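Local structure of surface protein SPB1 (Streptococcus agalactiae, 4UZG) at residues Leu71-Glu76 and Tyr82-Glu87. The protein forms the backbone of the group B streptococcus pilus 2b, probably as a subunit joined to its neighbours by sortase. Sequence-based numbering, arbitrary orientation.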
ATOM      1  N   LEU A  71       6.824 -16.247  19.340  1.00  8.64           N
ATOM      2  CA  LEU A  71       7.775 -15.595  20.238  1.00  9.18           C
ATOM      3  C   LEU A  71       7.132 -14.405  20.928  1.00  9.50           C
ATOM      4  O   LEU A  71       6.197 -13.796  20.406  1.00 10.88           O
ATOM      5  CB  LEU A  71       9.002 -15.142  19.456  1.00  8.82           C
ATOM      6  CG  LEU A  71       9.704 -16.212  18.608  1.00  9.35           C
ATOM      7  CD1 LEU A  71      10.992 -15.643  18.015  1.00 10.26           C
ATOM      8  CD2 LEU A  71      10.001 -17.454  19.408  1.00  9.58           C
ATOM      9  N   THR A  72       7.640 -14.089  22.112  1.00  9.90           N
ATOM     10  CA  THR A  72       7.222 -12.914  22.840  1.00 11.05           C
ATOM     11  C   THR A  72       8.390 -11.954  23.035  1.00 10.91           C
ATOM     12  O   THR A  72       9.549 -12.347  23.073  1.00 10.88           O
ATOM     13  CB  THR A  72       6.630 -13.289  24.193  1.00 13.85           C
ATOM     14  OG1 THR A  72       7.629 -13.925  24.995  1.00 14.68           O
ATOM     15  CG2 THR A  72       5.430 -14.216  24.020  1.00 15.87           C
ATOM     16  N   GLN A  73       8.055 -10.676  23.179  1.00 11.68           N
ATOM     17  CA  GLN A  73       9.058  -9.624  23.247  1.00 12.79           C
ATOM     18  C   GLN A  73       9.815  -9.615  24.581  1.00 12.64           C
ATOM     19  O   GLN A  73       9.207  -9.763  25.641  1.00 15.52           O
ATOM     20  CB  GLN A  73       8.389  -8.265  23.039  1.00 13.38           C
ATOM     21  CG  GLN A  73       9.371  -7.133  22.849  1.00 15.74           C
ATOM     22  CD  GLN A  73       8.684  -5.785  22.685  1.00 17.78           C
ATOM     23  OE1 GLN A  73       7.514  -5.699  22.304  1.00 19.20           O
ATOM     24  NE2 GLN A  73       9.408  -4.729  22.997  1.00 18.91           N
ATOM     25  N   GLY A  74      11.137  -9.441  24.513  1.00 13.58           N
ATOM     26  CA  GLY A  74      11.975  -9.324  25.708  1.00 15.09           C
ATOM     27  C   GLY A  74      13.453  -9.282  25.345  1.00 15.90           C
ATOM     28  O   GLY A  74      13.842  -9.676  24.241  1.00 14.74           O
ATOM     29  N   SER A  75      14.286  -8.814  26.279  1.00 17.38           N
ATOM     30  CA  SER A  75      15.728  -8.694  26.014  1.00 18.71           C
ATOM     31  C   SER A  75      16.549  -9.898  26.460  1.00 17.64           C
ATOM     32  O   SER A  75      17.754  -9.975  26.168  1.00 18.95           O
ATOM     33  CB  SER A  75      16.284  -7.446  26.690  1.00 20.60           C
ATOM     34  OG  SER A  75      16.176  -7.557  28.095  1.00 22.24           O
ATOM     35  N   GLU A  76      15.917 -10.833  27.166  1.00 17.90           N
ATOM     36  CA  GLU A  76      16.627 -12.015  27.648  1.00 19.06           C
ATOM     37  C   GLU A  76      17.045 -12.974  26.528  1.00 15.37           C
ATOM     38  O   GLU A  76      16.335 -13.158  25.511  1.00 14.97           O
ATOM     39  CB  GLU A  76      15.831 -12.769  28.726  1.00 25.04           C
ATOM     40  CG  GLU A  76      14.388 -13.098  28.384  1.00 30.57           C
ATOM     41  CD  GLU A  76      13.402 -11.982  28.733  1.00 35.05           C
ATOM     42  OE1 GLU A  76      13.549 -10.864  28.212  1.00 34.61           O
ATOM     43  OE2 GLU A  76      12.473 -12.229  29.530  1.00 38.22           O
ATOM     44  N   TYR A  82      12.034 -12.545  21.521  1.00  9.20           N
ATOM     45  CA  TYR A  82      12.679 -11.666  20.556  1.00  8.48           C
ATOM     46  C   TYR A  82      12.819 -10.293  21.169  1.00  8.56           C
ATOM     47  O   TYR A  82      11.950  -9.856  21.912  1.00 10.10           O
ATOM     48  CB  TYR A  82      11.928 -11.566  19.227  1.00  8.71           C
ATOM     49  CG  TYR A  82      10.612 -10.809  19.256  1.00  8.70           C
ATOM     50  CD1 TYR A  82       9.423 -11.450  19.583  1.00  9.41           C
ATOM     51  CD2 TYR A  82      10.556  -9.466  18.931  1.00  9.40           C
ATOM     52  CE1 TYR A  82       8.220 -10.763  19.600  1.00  9.83           C
ATOM     53  CE2 TYR A  82       9.357  -8.776  18.930  1.00 10.00           C
ATOM     54  CZ  TYR A  82       8.191  -9.420  19.262  1.00 10.51           C
ATOM     55  OH  TYR A  82       7.006  -8.706  19.243  1.00 12.49           O
ATOM     56  N   ASN A  83      13.908  -9.613  20.826  1.00  8.71           N
ATOM     57  CA  ASN A  83      14.123  -8.235  21.225  1.00  9.82           C
ATOM     58  C   ASN A  83      13.714  -7.312  20.093  1.00  8.45           C
ATOM     59  O   ASN A  83      13.848  -7.659  18.924  1.00 10.20           O
ATOM     60  CB  ASN A  83      15.602  -8.056  21.574  1.00 13.66           C
ATOM     61  CG  ASN A  83      15.897  -6.695  22.058  1.00 18.86           C
ATOM     62  OD1 ASN A  83      15.599  -6.374  23.187  1.00 22.31           O
ATOM     63  ND2 ASN A  83      16.419  -5.839  21.168  1.00 21.88           N
ATOM     64  N   LEU A  84      13.192  -6.141  20.429  1.00  9.32           N
ATOM     65  CA  LEU A  84      12.676  -5.179  19.463  1.00  8.76           C
ATOM     66  C   LEU A  84      13.296  -3.808  19.696  1.00  8.85           C
ATOM     67  O   LEU A  84      13.338  -3.323  20.830  1.00 10.63           O
ATOM     68  CB  LEU A  84      11.158  -5.066  19.632  1.00  9.08           C
ATOM     69  CG  LEU A  84      10.437  -4.006  18.794  1.00  8.72           C
ATOM     70  CD1 LEU A  84      10.520  -4.325  17.306  1.00  8.44           C
ATOM     71  CD2 LEU A  84       9.003  -3.888  19.261  1.00  9.77           C
ATOM     72  N   LEU A  85      13.691  -3.162  18.604  1.00  8.78           N
ATOM     73  CA  LEU A  85      14.061  -1.754  18.612  1.00  9.44           C
ATOM     74  C   LEU A  85      13.316  -1.076  17.477  1.00  8.42           C
ATOM     75  O   LEU A  85      13.398  -1.495  16.334  1.00 10.77           O
ATOM     76  CB  LEU A  85      15.563  -1.586  18.387  1.00 12.35           C
ATOM     77  CG  LEU A  85      16.074  -0.154  18.347  1.00 16.87           C
ATOM     78  CD1 LEU A  85      15.764   0.570  19.641  1.00 18.94           C
ATOM     79  CD2 LEU A  85      17.562  -0.130  18.060  1.00 19.26           C
ATOM     80  N   GLU A  86      12.583  -0.014  17.797  1.00  8.48           N
ATOM     81  CA  GLU A  86      11.852   0.795  16.812  1.00  8.69           C
ATOM     82  C   GLU A  86      12.363   2.216  16.829  1.00  9.30           C
ATOM     83  O   GLU A  86      12.459   2.820  17.892  1.00 11.69           O
ATOM     84  CB  GLU A  86      10.356   0.836  17.125  1.00  9.42           C
ATOM     85  CG  GLU A  86       9.703  -0.516  16.952  1.00  9.07           C
ATOM     86  CD  GLU A  86       8.317  -0.622  17.563  1.00  8.71           C
ATOM     87  OE1 GLU A  86       8.069  -0.083  18.674  1.00 10.39           O
ATOM     88  OE2 GLU A  86       7.461  -1.270  16.932  1.00  8.91           O
ATOM     89  N   GLU A  87      12.696   2.749  15.665  1.00  9.18           N
ATOM     90  CA  GLU A  87      13.154   4.122  15.559  1.00 10.90           C
ATOM     91  C   GLU A  87      12.821   4.632  14.170  1.00  9.86           C
ATOM     92  O   GLU A  87      13.057   3.948  13.184  1.00  9.52           O
ATOM     93  CB  GLU A  87      14.674   4.217  15.748  1.00 15.35           C
ATOM     94  CG  GLU A  87      15.190   3.887  17.138  1.00 23.32           C
ATOM     95  CD  GLU A  87      16.713   4.006  17.253  1.00 29.72           C
ATOM     96  OE1 GLU A  87      17.404   4.038  16.213  1.00 31.99           O
ATOM     97  OE2 GLU A  87      17.230   4.062  18.387  1.00 32.19           O
TER
HETATM   98  O   HOH W   1      12.484  -6.014  23.404  1.00 23.53           O
HETATM   99  O   HOH W   2      12.065  -3.243  23.482  1.00 32.86           O
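Tyr82 turns one ring face to the backbone of Gln73, whose CA stands over it, 4.0 Å from the ring centroid and 15° off the normal, a CH-pi contact. Chi1 of 71° sets the ring between its own backbone N and carbonyl carbon, which turns it back toward the neighbouring strand. Leu71 CB lies at the ring's edge, near its plane, 3.7 Å from Tyr82 CD1. Val59 of strand 50-62 and Ile93 and Ile95 of strand 90-96 also pack on this tyrosine, so Leu71 and Tyr82 are buried and closely packed. Two backbone bonds straddle Gln73: Tyr82 N donates to Thr72 O at 2.9 Å, and Gly74 N donates to Tyr82 O at 2.8 Å.

Beyond Gly74 the pairing ends and solvent enters. Gln73 and Tyr82 both set out from the same face of the sheet; the extended Gln73 side chain runs obliquely across Leu84, with NE2 3.8 Å from Leu84 CB. One water accepts from Leu84 N and donates to Asn83 OD1, while a second donates to Leu84 O at 2.9 Å; both meet Gln73 NE2 weakly. Ser75 merely brushes Asn83, CB to OD1 at 3.7 Å. Lys81 NZ hydrogen-bonds to both Thr72 OG1 and Gln73 O.

A single parallel bridge, Gln73 with Tyr82, thus joins strands 68-73 and 81-87, two strands consecutive in the chain, within an otherwise antiparallel order of neighbours: a short parallel pairing in the large mixed beta sheet of this pilin's N-terminal half.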